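Long-range contact in arylesterase (Sulfolobus solfataricus, PDB 5L2P), which hydrolyses aromatic esters, p-nitrophenyl fatty acid esters and organophosphates such as paraoxon, using a serine-esterase active site: residues 1-15 and 196-208. Sequence-based numbering, arbitrary orientation.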
# COMPACT_ATOMS: atom_id res chain seq x y z
N MET A 1 -10.39 -12.31 1.80
CA MET A 1 -9.61 -11.37 0.90
C MET A 1 -9.96 -11.58 -0.57
O MET A 1 -10.54 -12.62 -0.92
CB MET A 1 -8.10 -11.53 1.11
CG MET A 1 -7.61 -10.92 2.42
SD MET A 1 -7.71 -9.13 2.53
CE MET A 1 -6.19 -8.78 1.67
N PRO A 2 -9.64 -10.59 -1.43
CA PRO A 2 -10.02 -10.67 -2.84
C PRO A 2 -9.03 -11.50 -3.67
O PRO A 2 -8.22 -10.96 -4.40
CB PRO A 2 -10.04 -9.21 -3.27
CG PRO A 2 -8.98 -8.59 -2.47
CD PRO A 2 -9.01 -9.29 -1.13
N LEU A 3 -9.13 -12.82 -3.54
CA LEU A 3 -8.35 -13.73 -4.36
C LEU A 3 -9.16 -14.21 -5.55
O LEU A 3 -10.37 -14.03 -5.63
CB LEU A 3 -7.92 -14.95 -3.53
CG LEU A 3 -7.07 -14.72 -2.29
CD1 LEU A 3 -6.95 -16.02 -1.50
CD2 LEU A 3 -5.69 -14.16 -2.69
N ASP A 4 -8.46 -14.83 -6.48
CA ASP A 4 -9.10 -15.66 -7.49
C ASP A 4 -9.92 -16.80 -6.79
O ASP A 4 -9.43 -17.48 -5.93
CB ASP A 4 -7.98 -16.24 -8.35
CG ASP A 4 -8.48 -16.92 -9.58
OD1 ASP A 4 -9.71 -17.13 -9.78
OD2 ASP A 4 -7.58 -17.24 -10.39
N PRO A 5 -11.19 -16.95 -7.16
CA PRO A 5 -12.03 -18.00 -6.55
C PRO A 5 -11.45 -19.42 -6.56
O PRO A 5 -11.60 -20.14 -5.60
CB PRO A 5 -13.33 -17.96 -7.38
CG PRO A 5 -13.41 -16.53 -7.82
CD PRO A 5 -11.98 -16.10 -8.08
N GLU A 6 -10.79 -19.82 -7.64
CA GLU A 6 -10.11 -21.12 -7.71
C GLU A 6 -9.00 -21.22 -6.67
O GLU A 6 -8.78 -22.27 -6.09
CB GLU A 6 -9.58 -21.47 -9.13
CG GLU A 6 -8.60 -20.47 -9.75
CD GLU A 6 -8.20 -20.75 -11.21
OE1 GLU A 6 -8.26 -21.94 -11.64
OE2 GLU A 6 -7.81 -19.77 -11.92
N VAL A 7 -8.30 -20.12 -6.44
CA VAL A 7 -7.22 -20.10 -5.44
C VAL A 7 -7.80 -20.16 -4.03
O VAL A 7 -7.28 -20.84 -3.17
CB VAL A 7 -6.34 -18.85 -5.60
CG1 VAL A 7 -5.29 -18.77 -4.47
CG2 VAL A 7 -5.66 -18.88 -6.97
N ARG A 8 -8.88 -19.42 -3.81
CA ARG A 8 -9.56 -19.42 -2.52
C ARG A 8 -10.07 -20.85 -2.16
O ARG A 8 -9.92 -21.30 -1.04
CB ARG A 8 -10.73 -18.47 -2.59
CG ARG A 8 -11.42 -18.16 -1.27
CD ARG A 8 -12.70 -17.43 -1.62
NE ARG A 8 -13.46 -16.85 -0.50
CZ ARG A 8 -13.37 -15.59 -0.07
NH1 ARG A 8 -12.49 -14.73 -0.61
NH2 ARG A 8 -14.14 -15.18 0.93
N ASN A 9 -10.67 -21.52 -3.13
CA ASN A 9 -11.14 -22.87 -2.97
C ASN A 9 -9.98 -23.85 -2.65
O ASN A 9 -10.11 -24.74 -1.79
CB ASN A 9 -11.92 -23.31 -4.23
CG ASN A 9 -13.26 -22.59 -4.39
OD1 ASN A 9 -13.62 -21.74 -3.56
ND2 ASN A 9 -14.00 -22.94 -5.45
N PHE A 10 -8.85 -23.66 -3.33
CA PHE A 10 -7.66 -24.44 -3.07
C PHE A 10 -7.20 -24.31 -1.61
O PHE A 10 -6.81 -25.30 -0.97
CB PHE A 10 -6.53 -24.07 -4.06
CG PHE A 10 -5.19 -24.63 -3.68
CD1 PHE A 10 -4.87 -25.95 -3.95
CD2 PHE A 10 -4.25 -23.84 -3.03
CE1 PHE A 10 -3.63 -26.48 -3.59
CE2 PHE A 10 -3.02 -24.35 -2.64
CZ PHE A 10 -2.71 -25.68 -2.92
N LEU A 11 -7.23 -23.09 -1.08
CA LEU A 11 -6.75 -22.81 0.28
C LEU A 11 -7.64 -23.50 1.29
O LEU A 11 -7.15 -24.04 2.25
CB LEU A 11 -6.70 -21.28 0.54
CG LEU A 11 -5.62 -20.51 -0.25
CD1 LEU A 11 -5.81 -19.03 -0.09
CD2 LEU A 11 -4.23 -20.90 0.20
N GLN A 12 -8.95 -23.48 1.07
CA GLN A 12 -9.91 -24.19 1.94
C GLN A 12 -9.60 -25.68 2.01
O GLN A 12 -9.56 -26.26 3.10
CB GLN A 12 -11.34 -23.97 1.47
CG GLN A 12 -11.80 -22.54 1.69
CD GLN A 12 -13.03 -22.13 0.88
OE1 GLN A 12 -13.63 -22.93 0.15
NE2 GLN A 12 -13.40 -20.85 0.99
N VAL A 13 -9.36 -26.30 0.87
CA VAL A 13 -9.06 -27.72 0.80
C VAL A 13 -7.68 -28.00 1.42
O VAL A 13 -7.50 -29.01 2.12
CB VAL A 13 -9.11 -28.25 -0.66
CG1 VAL A 13 -8.54 -29.65 -0.77
CG2 VAL A 13 -10.52 -28.18 -1.20
N TYR A 14 -6.72 -27.12 1.17
CA TYR A 14 -5.35 -27.34 1.64
C TYR A 14 -5.26 -27.40 3.16
O TYR A 14 -4.60 -28.27 3.72
CB TYR A 14 -4.44 -26.25 1.13
CG TYR A 14 -3.02 -26.27 1.71
CD1 TYR A 14 -2.07 -27.24 1.33
CD2 TYR A 14 -2.63 -25.28 2.59
CE1 TYR A 14 -0.79 -27.21 1.83
CE2 TYR A 14 -1.33 -25.22 3.09
CZ TYR A 14 -0.42 -26.19 2.72
OH TYR A 14 0.87 -26.10 3.23
N TYR A 15 -5.91 -26.46 3.83
CA TYR A 15 -5.82 -26.36 5.29
C TYR A 15 -6.66 -27.46 5.96
O TYR A 15 -6.29 -27.94 7.04
CB TYR A 15 -6.20 -24.96 5.79
CG TYR A 15 -5.13 -23.96 5.53
CD1 TYR A 15 -3.93 -24.01 6.24
CD2 TYR A 15 -5.27 -22.97 4.54
CE1 TYR A 15 -2.91 -23.10 6.00
CE2 TYR A 15 -4.25 -22.06 4.26
CZ TYR A 15 -3.08 -22.13 5.00
OH TYR A 15 -2.07 -21.23 4.73
N ASN A 196 3.91 -9.20 6.87
CA ASN A 196 3.11 -9.20 8.08
C ASN A 196 1.65 -9.56 7.84
O ASN A 196 1.01 -10.12 8.69
CB ASN A 196 3.24 -7.84 8.78
CG ASN A 196 4.57 -7.68 9.46
OD1 ASN A 196 4.77 -8.24 10.52
ND2 ASN A 196 5.51 -6.96 8.86
N ARG A 197 1.14 -9.23 6.66
CA ARG A 197 -0.26 -9.45 6.34
C ARG A 197 -0.54 -10.81 5.78
O ARG A 197 -1.61 -11.38 6.04
CB ARG A 197 -0.73 -8.40 5.32
CG ARG A 197 -0.86 -6.99 5.82
CD ARG A 197 -1.31 -6.01 4.73
NE ARG A 197 -1.71 -4.76 5.38
CZ ARG A 197 -1.90 -3.60 4.77
NH1 ARG A 197 -1.71 -3.46 3.49
NH2 ARG A 197 -2.28 -2.58 5.50
N TYR A 198 0.39 -11.36 5.01
CA TYR A 198 0.11 -12.63 4.32
C TYR A 198 1.04 -13.75 4.75
O TYR A 198 1.28 -14.68 3.99
CB TYR A 198 0.21 -12.45 2.82
CG TYR A 198 -0.44 -11.20 2.31
CD1 TYR A 198 -1.77 -10.91 2.59
CD2 TYR A 198 0.27 -10.30 1.55
CE1 TYR A 198 -2.37 -9.74 2.15
CE2 TYR A 198 -0.32 -9.14 1.10
CZ TYR A 198 -1.63 -8.86 1.40
OH TYR A 198 -2.27 -7.72 0.93
N ARG A 199 1.56 -13.66 5.98
CA ARG A 199 2.43 -14.70 6.50
C ARG A 199 1.62 -15.82 7.16
O ARG A 199 2.15 -16.56 7.96
CB ARG A 199 3.43 -14.09 7.50
CG ARG A 199 2.75 -13.51 8.71
CD ARG A 199 3.73 -12.96 9.73
NE ARG A 199 3.15 -13.06 11.06
CZ ARG A 199 3.79 -13.45 12.14
NH1 ARG A 199 5.08 -13.77 12.07
NH2 ARG A 199 3.13 -13.51 13.28
N LYS A 200 0.31 -15.87 6.92
CA LYS A 200 -0.51 -16.89 7.57
C LYS A 200 -1.88 -16.97 6.95
O LYS A 200 -2.64 -16.02 7.05
CB LYS A 200 -0.60 -16.60 9.06
CG LYS A 200 -0.28 -17.80 9.93
CD LYS A 200 1.11 -18.39 9.70
CE LYS A 200 2.08 -17.97 10.81
NZ LYS A 200 1.66 -18.47 12.16
N GLY A 201 -2.20 -18.10 6.31
CA GLY A 201 -3.50 -18.29 5.67
C GLY A 201 -3.48 -18.11 4.15
O GLY A 201 -4.47 -17.80 3.53
N TYR A 202 -2.30 -18.26 3.56
CA TYR A 202 -2.09 -18.11 2.15
C TYR A 202 -0.99 -19.05 1.71
O TYR A 202 -0.06 -18.65 1.01
CB TYR A 202 -1.71 -16.67 1.83
CG TYR A 202 -2.71 -15.62 2.27
CD1 TYR A 202 -3.77 -15.24 1.48
CD2 TYR A 202 -2.59 -15.01 3.48
CE1 TYR A 202 -4.66 -14.28 1.89
CE2 TYR A 202 -3.45 -14.03 3.90
CZ TYR A 202 -4.48 -13.66 3.09
OH TYR A 202 -5.38 -12.67 3.50
N PHE A 203 -1.15 -20.33 2.11
CA PHE A 203 -0.28 -21.44 1.77
C PHE A 203 1.11 -21.33 2.36
O PHE A 203 1.49 -22.16 3.19
CB PHE A 203 -0.21 -21.65 0.26
CG PHE A 203 0.68 -22.80 -0.11
CD1 PHE A 203 0.24 -24.13 -0.01
CD2 PHE A 203 1.98 -22.57 -0.50
CE1 PHE A 203 1.06 -25.19 -0.35
CE2 PHE A 203 2.82 -23.64 -0.83
CZ PHE A 203 2.35 -24.94 -0.76
N LEU A 204 1.88 -20.33 1.93
CA LEU A 204 3.23 -20.10 2.44
C LEU A 204 3.20 -19.55 3.86
O LEU A 204 3.25 -18.31 4.03
CB LEU A 204 3.99 -19.09 1.56
CG LEU A 204 5.47 -18.92 1.87
CD1 LEU A 204 6.16 -20.28 1.83
CD2 LEU A 204 6.13 -18.02 0.84
N ASP A 205 3.12 -20.44 4.84
CA ASP A 205 3.03 -20.02 6.22
C ASP A 205 4.40 -19.82 6.86
O ASP A 205 5.12 -20.75 7.03
CB ASP A 205 2.22 -21.00 7.05
CG ASP A 205 0.76 -21.06 6.63
OD1 ASP A 205 0.05 -20.05 6.71
OD2 ASP A 205 0.32 -22.16 6.26
N ILE A 206 4.68 -18.58 7.28
CA ILE A 206 5.98 -18.17 7.81
C ILE A 206 5.87 -17.66 9.25
O ILE A 206 5.03 -16.85 9.55
CB ILE A 206 6.54 -17.03 6.94
CG1 ILE A 206 6.66 -17.49 5.49
CG2 ILE A 206 7.90 -16.55 7.46
CD1 ILE A 206 7.09 -16.38 4.54
N ASN A 207 6.70 -18.17 10.15
CA ASN A 207 6.80 -17.66 11.52
C ASN A 207 7.92 -16.65 11.61
O ASN A 207 8.90 -16.73 10.87
CB ASN A 207 7.04 -18.79 12.53
CG ASN A 207 5.78 -19.61 12.80
OD1 ASN A 207 4.70 -19.04 13.01
ND2 ASN A 207 5.91 -20.95 12.79
N LEU A 208 7.77 -15.70 12.53
CA LEU A 208 8.77 -14.63 12.74
C LEU A 208 9.36 -14.73 14.14
O LEU A 208 8.67 -15.14 15.05
CB LEU A 208 8.14 -13.25 12.52
CG LEU A 208 7.55 -12.94 11.13
CD1 LEU A 208 6.97 -11.51 11.09
CD2 LEU A 208 8.50 -13.16 9.97
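Phe203 is the main bump of the loop after helix 193-197, and the N-terminal helix of this alpha/beta hydrolase of the GDXG family receives it with Phe10, Leu11 and Tyr14. Phe203 CD1 sits over one face of the Tyr14 ring, towards its rim; the two rings meet obliquely, centroids 4.8 Å apart and planes at 48°. With its CG trans to the main-chain nitrogen (chi1 -180°), Phe203 also brings CD1 to the edge of Phe10, 4.2 Å from CE2. Leu11, branched and compact, fits closer to the loop backbone, its CD2 3.7 Å from Phe203 N. An alanine in place of Tyr14 is likely to open a gap beside Phe203 CD1 and leave that ring, about 5 Å from the side chain of His281, the probable active-site histidine, freer to turn. At the other end, flexible Met1 curls so that CE reaches the edge of Tyr198, 4.0 Å from CE1, while Leu3 CD1 meets the edge of Tyr202. Tyr15 suits the exposed, polar side because one hydroxyl can both accept and donate: Phe203 N gives it a bent bond (131°), and OH donates to Asp205 OD2. Gly201 suits its positive phi, where a CB would jam against the preceding carbonyl oxygen; Asp205 OD1 accepts from Gly201 N, 3.0 Å away, nearly along its own C-O axis.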